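Local atomic coordinates of DNA ligase (Archaeoglobus fulgidus, PDB entry 3GDE), a protein that seals nicks in double-stranded DNA during replication, recombination and repair, using ATP to form an enzyme-bound AMP intermediate. Residues R15-S20 against A155-R160; A10-R15 against A30-K35; S407-G412 against K416-V421. All blocks are in the same frame, centred on the assembly; numbering follows the deposited sequence.

In the fold
Interactions 1 and 2 adjoin, their centres 11 Å apart: both use helix 6-16, share R15, and sit in the all-helical N-terminal DNA-binding part of the ligase. Interaction 1 is buried and ionic, E17 meeting two arginines and a tyrosine of helix 152-162. Interaction 2, nearer the surface, is apolar, with two phenylalanine rings stacked between helix 6-16 and helix 22-34. Interaction 3 lies about 38 Å from interaction 1, centre to centre, in the adenylation domain. Also buried, it joins a loop to the residues leading into strand 419-422 through aromatic packing and bridging waters, beside the predicted ATP site, where K420 holds phosphate ions.

Interaction 1 (R15-S20 against A155-R160); sequences RLEKIS and ARYLTR
E17 reaches into a polar face of helix 152-162 made by R156, Y157 and R160, residues spaced along the helix so that their side chains project together. Its CG lies anti to the carbonyl carbon (chi1 -62°) and the chain bends at chi2, which brings the carboxylate to these donors. The salt bridges converge on one carboxylate oxygen. R160 NH1 stands 2.6 Å from E17 OE2, approaching on its syn side but 28° out of the carboxylate plane, and the longer ion pair, R156 NH2 to E17 OE2, spans 3.6 Å. The same oxygen accepts a hydrogen bond from the Y157 hydroxyl; at 2.4 Å from OH to OE2 the modelled bond is very short, and its exact length is doubtful. E17 meets the tyrosine at the ring's edge, with the carboxylate turned almost perpendicular to the ring. The second oxygen is held through water: E17 OE1 accepts from a water whose oxygen is 2.6 Å away, which in turn takes a hydrogen bond from R160 NH2 at 2.8 Å. E17 thus meets R160 both directly and through water, which should limit rotation of the carboxylate.

The donors also pack on one another. R156 CG, anti to its backbone nitrogen (chi1 175°), lies over the centre of the Y157 ring, while R156 NE sits above a rim of the R160 guanidinium. Arginine suits both positions because its several N-H groups serve more than one acid: R156 also pairs with E99 and R160 with D93. A glutamine in place of E17 would probably leave R156 and R160 without this shared counter-charge. Such a largely buried salt-bridge network between segments far apart in sequence ties the beginning of the helical DNA-binding domain to helix 152-162.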
# COMPACT_ATOMS: atom_id res chain seq x y z
N ARG A 15 4.50 25.06 -7.31
CA ARG A 15 3.52 25.62 -8.24
C ARG A 15 2.28 24.73 -8.39
O ARG A 15 1.18 25.23 -8.63
CB ARG A 15 4.18 25.91 -9.59
CG ARG A 15 4.78 27.32 -9.68
CD ARG A 15 5.92 27.43 -10.70
NE ARG A 15 7.22 27.48 -10.03
CZ ARG A 15 7.83 28.60 -9.63
NH1 ARG A 15 7.28 29.79 -9.86
NH2 ARG A 15 9.01 28.54 -9.01
N LEU A 16 2.44 23.42 -8.21
CA LEU A 16 1.32 22.47 -8.30
C LEU A 16 0.37 22.57 -7.12
O LEU A 16 -0.79 22.16 -7.23
CB LEU A 16 1.84 21.04 -8.38
CG LEU A 16 2.60 20.55 -9.61
CD1 LEU A 16 2.94 19.08 -9.41
CD2 LEU A 16 1.81 20.76 -10.91
N GLU A 17 0.86 23.07 -5.98
CA GLU A 17 0.05 23.21 -4.77
C GLU A 17 -1.16 24.12 -4.96
O GLU A 17 -2.21 23.91 -4.37
CB GLU A 17 0.90 23.74 -3.61
CG GLU A 17 2.03 22.83 -3.22
CD GLU A 17 2.32 22.82 -1.73
OE1 GLU A 17 1.57 23.46 -0.96
OE2 GLU A 17 3.30 22.14 -1.34
N LYS A 18 -1.00 25.13 -5.81
CA LYS A 18 -2.04 26.12 -6.10
C LYS A 18 -3.12 25.54 -7.01
O LYS A 18 -4.26 26.03 -7.03
CB LYS A 18 -1.37 27.36 -6.72
CG LYS A 18 -2.23 28.29 -7.59
CD LYS A 18 -2.00 28.04 -9.09
CE LYS A 18 -2.31 29.27 -9.93
NZ LYS A 18 -1.31 30.36 -9.70
N ILE A 19 -2.77 24.49 -7.74
CA ILE A 19 -3.62 23.95 -8.78
C ILE A 19 -4.52 22.84 -8.22
O ILE A 19 -4.03 21.84 -7.67
CB ILE A 19 -2.78 23.47 -9.99
CG1 ILE A 19 -2.02 24.65 -10.60
CG2 ILE A 19 -3.66 22.81 -11.05
CD1 ILE A 19 -0.77 24.26 -11.38
N SER A 20 -5.83 23.04 -8.36
CA SER A 20 -6.78 22.07 -7.85
C SER A 20 -7.38 21.19 -8.94
O SER A 20 -7.85 20.09 -8.66
CB SER A 20 -7.87 22.77 -7.01
OG SER A 20 -8.75 23.52 -7.83
N ALA A 155 14.25 21.81 1.23
CA ALA A 155 14.11 21.25 2.56
C ALA A 155 12.65 20.87 2.84
O ALA A 155 12.36 19.88 3.51
CB ALA A 155 14.63 22.22 3.62
N ARG A 156 11.74 21.67 2.30
CA ARG A 156 10.31 21.41 2.38
C ARG A 156 9.91 20.08 1.77
O ARG A 156 9.31 19.25 2.45
CB ARG A 156 9.56 22.55 1.72
CG ARG A 156 8.06 22.38 1.62
CD ARG A 156 7.46 23.75 1.61
NE ARG A 156 6.47 23.91 0.57
CZ ARG A 156 6.06 25.09 0.13
NH1 ARG A 156 6.55 26.21 0.64
NH2 ARG A 156 5.15 25.15 -0.83
N TYR A 157 10.25 19.86 0.49
CA TYR A 157 9.87 18.62 -0.20
C TYR A 157 10.74 17.41 0.12
O TYR A 157 10.31 16.29 -0.05
CB TYR A 157 9.71 18.84 -1.71
CG TYR A 157 8.56 19.78 -1.99
CD1 TYR A 157 7.25 19.35 -1.82
CD2 TYR A 157 8.79 21.11 -2.36
CE1 TYR A 157 6.18 20.21 -2.04
CE2 TYR A 157 7.74 21.98 -2.58
CZ TYR A 157 6.44 21.52 -2.42
OH TYR A 157 5.37 22.37 -2.63
N LEU A 158 11.96 17.63 0.59
CA LEU A 158 12.78 16.54 1.12
C LEU A 158 12.10 15.96 2.34
O LEU A 158 12.01 14.74 2.51
CB LEU A 158 14.18 17.05 1.52
CG LEU A 158 15.45 16.62 0.77
CD1 LEU A 158 15.20 15.88 -0.53
CD2 LEU A 158 16.42 17.80 0.56
N THR A 159 11.62 16.85 3.20
CA THR A 159 10.96 16.48 4.44
C THR A 159 9.64 15.76 4.13
O THR A 159 9.37 14.69 4.68
CB THR A 159 10.73 17.73 5.31
OG1 THR A 159 12.00 18.32 5.64
CG2 THR A 159 9.98 17.40 6.61
N ARG A 160 8.85 16.34 3.22
CA ARG A 160 7.56 15.76 2.84
C ARG A 160 7.71 14.41 2.15
O ARG A 160 6.88 13.52 2.32
CB ARG A 160 6.77 16.74 1.97
CG ARG A 160 6.24 17.93 2.75
CD ARG A 160 5.18 18.67 1.97
NE ARG A 160 4.84 19.96 2.57
CZ ARG A 160 4.10 20.87 1.95
NH1 ARG A 160 3.63 20.63 0.74
NH2 ARG A 160 3.83 22.03 2.54
O HOH W 1 2.05 23.89 1.56

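Interaction 2 (A10-R15 against A30-K35); sequences AEFCER and AAFLQK
A31 O, one residue before the F32 that stacks on F12, accepts a 2.9 Å hydrogen bond from K35 NZ, which comes from above the carbonyl plane. The lysine folds back on the backbone four residues earlier, which its long, flexible chain allows. On the other segment, R15 NE likewise turns back to E11 O at 3.1 Å, and its NH2 forms a salt bridge with E11 OE2.

Across the segments themselves the contact is apolar. F12 and F32 meet face to face, ring centroids 4.0 Å apart and planes only 8° from parallel. This is an interhelical stack within the helical DNA-binding domain, joining helices 6-16 and 22-34, which follow one another in the chain. Both phenylalanines carry CG anti to the backbone nitrogen (chi1 171° for F12, -167° for F32), which extends each ring toward the neighbouring helix. The overlap is reciprocal: F32 CB makes a CH-pi contact over the F12 face, 3.9 Å from its centroid, and F12 CB makes an off-centre one with the F32 ring. The closest carbons, F12 CZ and F32 CB, are 3.5 Å apart. Phenylalanine suits both places, since its flat face allows close stacking and has no polar group to satisfy. Helix 39-49 packs alongside, its I49 touching F12 and its V45 touching F32.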
# COMPACT_ATOMS: atom_id res chain seq x y z
N ALA A 10 11.59 20.89 -6.80
CA ALA A 10 10.91 21.51 -5.66
C ALA A 10 10.06 22.71 -6.07
O ALA A 10 8.90 22.83 -5.65
CB ALA A 10 11.93 21.89 -4.56
N GLU A 11 10.62 23.59 -6.90
CA GLU A 11 9.88 24.76 -7.42
C GLU A 11 8.72 24.34 -8.29
O GLU A 11 7.67 24.98 -8.27
CB GLU A 11 10.77 25.66 -8.27
CG GLU A 11 12.17 25.83 -7.75
CD GLU A 11 12.35 27.04 -6.88
OE1 GLU A 11 13.36 27.07 -6.14
OE2 GLU A 11 11.50 27.96 -6.94
N PHE A 12 8.93 23.29 -9.08
CA PHE A 12 7.84 22.71 -9.88
C PHE A 12 6.68 22.24 -8.99
O PHE A 12 5.52 22.51 -9.29
CB PHE A 12 8.35 21.57 -10.75
CG PHE A 12 7.26 20.79 -11.43
CD1 PHE A 12 6.46 21.38 -12.40
CD2 PHE A 12 7.04 19.45 -11.12
CE1 PHE A 12 5.44 20.67 -13.04
CE2 PHE A 12 6.03 18.72 -11.75
CZ PHE A 12 5.23 19.33 -12.71
N CYS A 13 7.01 21.55 -7.89
CA CYS A 13 6.00 21.02 -6.95
C CYS A 13 5.24 22.13 -6.24
O CYS A 13 4.03 22.05 -6.06
CB CYS A 13 6.65 20.11 -5.91
SG CYS A 13 7.20 18.55 -6.59
N GLU A 14 5.97 23.17 -5.83
CA GLU A 14 5.38 24.32 -5.17
C GLU A 14 4.26 24.94 -6.00
O GLU A 14 3.19 25.27 -5.47
CB GLU A 14 6.44 25.35 -4.85
CG GLU A 14 6.03 26.30 -3.75
CD GLU A 14 5.85 27.71 -4.23
OE1 GLU A 14 5.22 27.93 -5.29
OE2 GLU A 14 6.37 28.62 -3.54
N ARG A 15 4.50 25.06 -7.31
CA ARG A 15 3.52 25.62 -8.24
C ARG A 15 2.28 24.73 -8.39
O ARG A 15 1.18 25.23 -8.63
CB ARG A 15 4.18 25.91 -9.59
CG ARG A 15 4.78 27.32 -9.68
CD ARG A 15 5.92 27.43 -10.70
NE ARG A 15 7.22 27.48 -10.03
CZ ARG A 15 7.83 28.60 -9.63
NH1 ARG A 15 7.28 29.79 -9.86
NH2 ARG A 15 9.01 28.54 -9.01
N ALA A 30 2.84 16.23 -17.16
CA ALA A 30 3.25 15.70 -18.46
C ALA A 30 4.30 16.57 -19.12
O ALA A 30 5.34 16.07 -19.57
CB ALA A 30 2.04 15.54 -19.40
N ALA A 31 4.03 17.87 -19.18
CA ALA A 31 4.98 18.85 -19.74
C ALA A 31 6.35 18.78 -19.09
O ALA A 31 7.36 18.76 -19.79
CB ALA A 31 4.40 20.30 -19.64
N PHE A 32 6.38 18.74 -17.76
CA PHE A 32 7.63 18.60 -16.99
C PHE A 32 8.39 17.31 -17.31
O PHE A 32 9.60 17.34 -17.57
CB PHE A 32 7.34 18.65 -15.48
CG PHE A 32 8.56 18.83 -14.62
CD1 PHE A 32 9.15 20.09 -14.48
CD2 PHE A 32 9.12 17.74 -13.94
CE1 PHE A 32 10.28 20.26 -13.67
CE2 PHE A 32 10.26 17.91 -13.14
CZ PHE A 32 10.84 19.16 -13.01
N LEU A 33 7.67 16.19 -17.29
CA LEU A 33 8.24 14.87 -17.55
C LEU A 33 8.87 14.75 -18.94
O LEU A 33 9.92 14.13 -19.11
CB LEU A 33 7.14 13.80 -17.37
CG LEU A 33 6.94 12.99 -16.07
CD1 LEU A 33 7.41 13.65 -14.76
CD2 LEU A 33 5.51 12.48 -15.97
N GLN A 34 8.22 15.36 -19.93
CA GLN A 34 8.68 15.37 -21.33
C GLN A 34 10.06 15.96 -21.58
O GLN A 34 10.70 15.63 -22.58
CB GLN A 34 7.70 16.18 -22.18
CG GLN A 34 6.58 15.38 -22.72
CD GLN A 34 5.60 16.21 -23.51
OE1 GLN A 34 5.56 17.45 -23.40
NE2 GLN A 34 4.77 15.54 -24.31
N LYS A 35 10.50 16.85 -20.69
CA LYS A 35 11.70 17.64 -20.90
C LYS A 35 12.90 17.10 -20.12
O LYS A 35 14.00 17.67 -20.15
CB LYS A 35 11.42 19.10 -20.56
CG LYS A 35 10.37 19.72 -21.46
CD LYS A 35 10.01 21.12 -21.00
CE LYS A 35 8.87 21.70 -21.83
NZ LYS A 35 7.67 20.78 -21.84

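Interaction 3 (S407-G412 against K416-V421); sequences SPYIPG and KNWLKV. With PO4 (phosphate ion), chain C; PO4 (phosphate ion), chain B.
S407 and N417 meet through the serine methylene, S407 CB lying 3.4 Å from N417 OD1. With chi1 at 66°, S407 OG stands between its backbone nitrogen and carbonyl carbon; it bonds to L404 O and accepts from a water 2.7 Å away. That water also donates to P408 O and accepts from W418 NE1 at 3.0 Å, giving the buried indole N-H a partner. A second water donates to P408 O and, at 2.6 Å, to N417 OD1, tying the amide to the loop.

Y409 CG is anti to the backbone nitrogen (chi1 -172°), carrying the ring to the six-membered end of the indole; W418 CG is anti to its carbonyl carbon. Y409 CE1 approaches W418 CH2 to 3.8 Å, the planes oblique at 76°. Tyrosine suits this place because its ring packs while its hydroxyl bonds to M229 N and D299; W418 also touches F340. K420, bent at chi3, bonds through NZ to O2 of the chain B phosphate at 2.6 Å and, less closely, to O2 and O4 of the chain C phosphate. These ions probably come from the crystallisation liquor; K252 and R414 also bond phosphate. K420 lies in nucleotidyltransferase motif V and is predicted to bind ATP.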
# COMPACT_ATOMS: atom_id res chain seq x y z
N SER A 407 -12.81 -16.53 -17.87
CA SER A 407 -12.15 -15.25 -17.62
C SER A 407 -10.63 -15.40 -17.62
O SER A 407 -10.13 -16.43 -17.17
CB SER A 407 -12.67 -14.60 -16.31
OG SER A 407 -12.31 -15.35 -15.15
N PRO A 408 -9.91 -14.40 -18.19
CA PRO A 408 -8.45 -14.30 -18.04
C PRO A 408 -8.10 -13.66 -16.70
O PRO A 408 -8.98 -13.17 -16.01
CB PRO A 408 -8.05 -13.36 -19.17
CG PRO A 408 -9.23 -12.45 -19.31
CD PRO A 408 -10.45 -13.30 -19.02
N TYR A 409 -6.83 -13.67 -16.35
CA TYR A 409 -6.38 -13.04 -15.12
C TYR A 409 -5.99 -11.60 -15.41
O TYR A 409 -5.11 -11.35 -16.26
CB TYR A 409 -5.21 -13.84 -14.52
CG TYR A 409 -4.79 -13.39 -13.13
CD1 TYR A 409 -5.19 -14.09 -12.00
CD2 TYR A 409 -3.99 -12.26 -12.96
CE1 TYR A 409 -4.80 -13.68 -10.72
CE2 TYR A 409 -3.60 -11.84 -11.70
CZ TYR A 409 -4.00 -12.56 -10.58
OH TYR A 409 -3.61 -12.14 -9.33
N ILE A 410 -6.65 -10.66 -14.73
CA ILE A 410 -6.43 -9.23 -14.97
C ILE A 410 -5.82 -8.52 -13.75
O ILE A 410 -6.54 -8.10 -12.83
CB ILE A 410 -7.74 -8.51 -15.40
CG1 ILE A 410 -8.47 -9.26 -16.53
CG2 ILE A 410 -7.45 -7.05 -15.80
CD1 ILE A 410 -7.86 -9.12 -17.92
N PRO A 411 -4.48 -8.36 -13.75
CA PRO A 411 -3.77 -7.75 -12.63
C PRO A 411 -4.36 -6.41 -12.17
O PRO A 411 -4.64 -5.52 -12.99
CB PRO A 411 -2.35 -7.55 -13.19
CG PRO A 411 -2.19 -8.67 -14.15
CD PRO A 411 -3.55 -8.77 -14.82
N GLY A 412 -4.58 -6.31 -10.87
CA GLY A 412 -4.97 -5.06 -10.23
C GLY A 412 -6.42 -4.65 -10.39
O GLY A 412 -6.82 -3.61 -9.88
N LYS A 416 -16.39 -8.04 -12.13
CA LYS A 416 -17.38 -9.05 -11.78
C LYS A 416 -16.98 -10.49 -12.16
O LYS A 416 -17.75 -11.42 -11.93
CB LYS A 416 -18.73 -8.70 -12.40
CG LYS A 416 -19.35 -7.43 -11.83
CD LYS A 416 -20.82 -7.26 -12.24
CE LYS A 416 -21.31 -5.83 -11.97
NZ LYS A 416 -22.53 -5.50 -12.77
N ASN A 417 -15.79 -10.68 -12.72
CA ASN A 417 -15.34 -12.03 -13.11
C ASN A 417 -15.04 -12.95 -11.92
O ASN A 417 -15.11 -14.18 -12.04
CB ASN A 417 -14.12 -11.96 -14.04
CG ASN A 417 -14.51 -11.65 -15.49
OD1 ASN A 417 -13.65 -11.31 -16.31
ND2 ASN A 417 -15.79 -11.78 -15.81
N TRP A 418 -14.70 -12.34 -10.79
CA TRP A 418 -14.56 -13.05 -9.53
C TRP A 418 -15.51 -12.36 -8.57
O TRP A 418 -15.58 -11.12 -8.53
CB TRP A 418 -13.14 -12.93 -8.97
CG TRP A 418 -12.04 -13.66 -9.70
CD1 TRP A 418 -12.10 -14.23 -10.95
CD2 TRP A 418 -10.69 -13.84 -9.24
NE1 TRP A 418 -10.88 -14.78 -11.27
CE2 TRP A 418 -10.00 -14.55 -10.24
CE3 TRP A 418 -10.01 -13.48 -8.07
CZ2 TRP A 418 -8.65 -14.92 -10.11
CZ3 TRP A 418 -8.67 -13.85 -7.94
CH2 TRP A 418 -8.01 -14.57 -8.95
N LEU A 419 -16.25 -13.16 -7.81
CA LEU A 419 -17.13 -12.63 -6.77
C LEU A 419 -16.90 -13.37 -5.46
O LEU A 419 -16.79 -14.60 -5.45
CB LEU A 419 -18.60 -12.73 -7.21
CG LEU A 419 -19.03 -12.04 -8.51
CD1 LEU A 419 -20.35 -12.61 -8.98
CD2 LEU A 419 -19.13 -10.52 -8.38
N LYS A 420 -16.81 -12.63 -4.36
CA LYS A 420 -16.79 -13.25 -3.04
C LYS A 420 -18.19 -13.24 -2.44
O LYS A 420 -18.87 -12.22 -2.44
CB LYS A 420 -15.76 -12.62 -2.08
CG LYS A 420 -15.34 -11.18 -2.36
CD LYS A 420 -14.33 -10.65 -1.33
CE LYS A 420 -13.35 -9.69 -2.00
NZ LYS A 420 -12.68 -8.74 -1.07
N VAL A 421 -18.62 -14.40 -1.96
CA VAL A 421 -19.84 -14.48 -1.18
C VAL A 421 -19.51 -15.10 0.18
O VAL A 421 -19.11 -16.26 0.28
CB VAL A 421 -20.99 -15.23 -1.92
CG1 VAL A 421 -20.47 -16.44 -2.63
CG2 VAL A 421 -22.11 -15.61 -0.95
P PO4 C . -11.95 -9.63 2.38
O1 PO4 C . -11.75 -10.93 3.13
O2 PO4 C . -13.30 -9.56 1.72
O3 PO4 C . -11.77 -8.48 3.34
O4 PO4 C . -10.91 -9.56 1.29
P PO4 B . -9.50 -7.36 -0.99
O1 PO4 B . -8.26 -8.24 -0.97
O2 PO4 B . -10.44 -7.94 -2.01
O3 PO4 B . -10.18 -7.35 0.36
O4 PO4 B . -9.10 -5.96 -1.38
O HOH W 2 -9.81 -15.16 -14.08
O HOH W 3 -11.06 -11.19 -16.26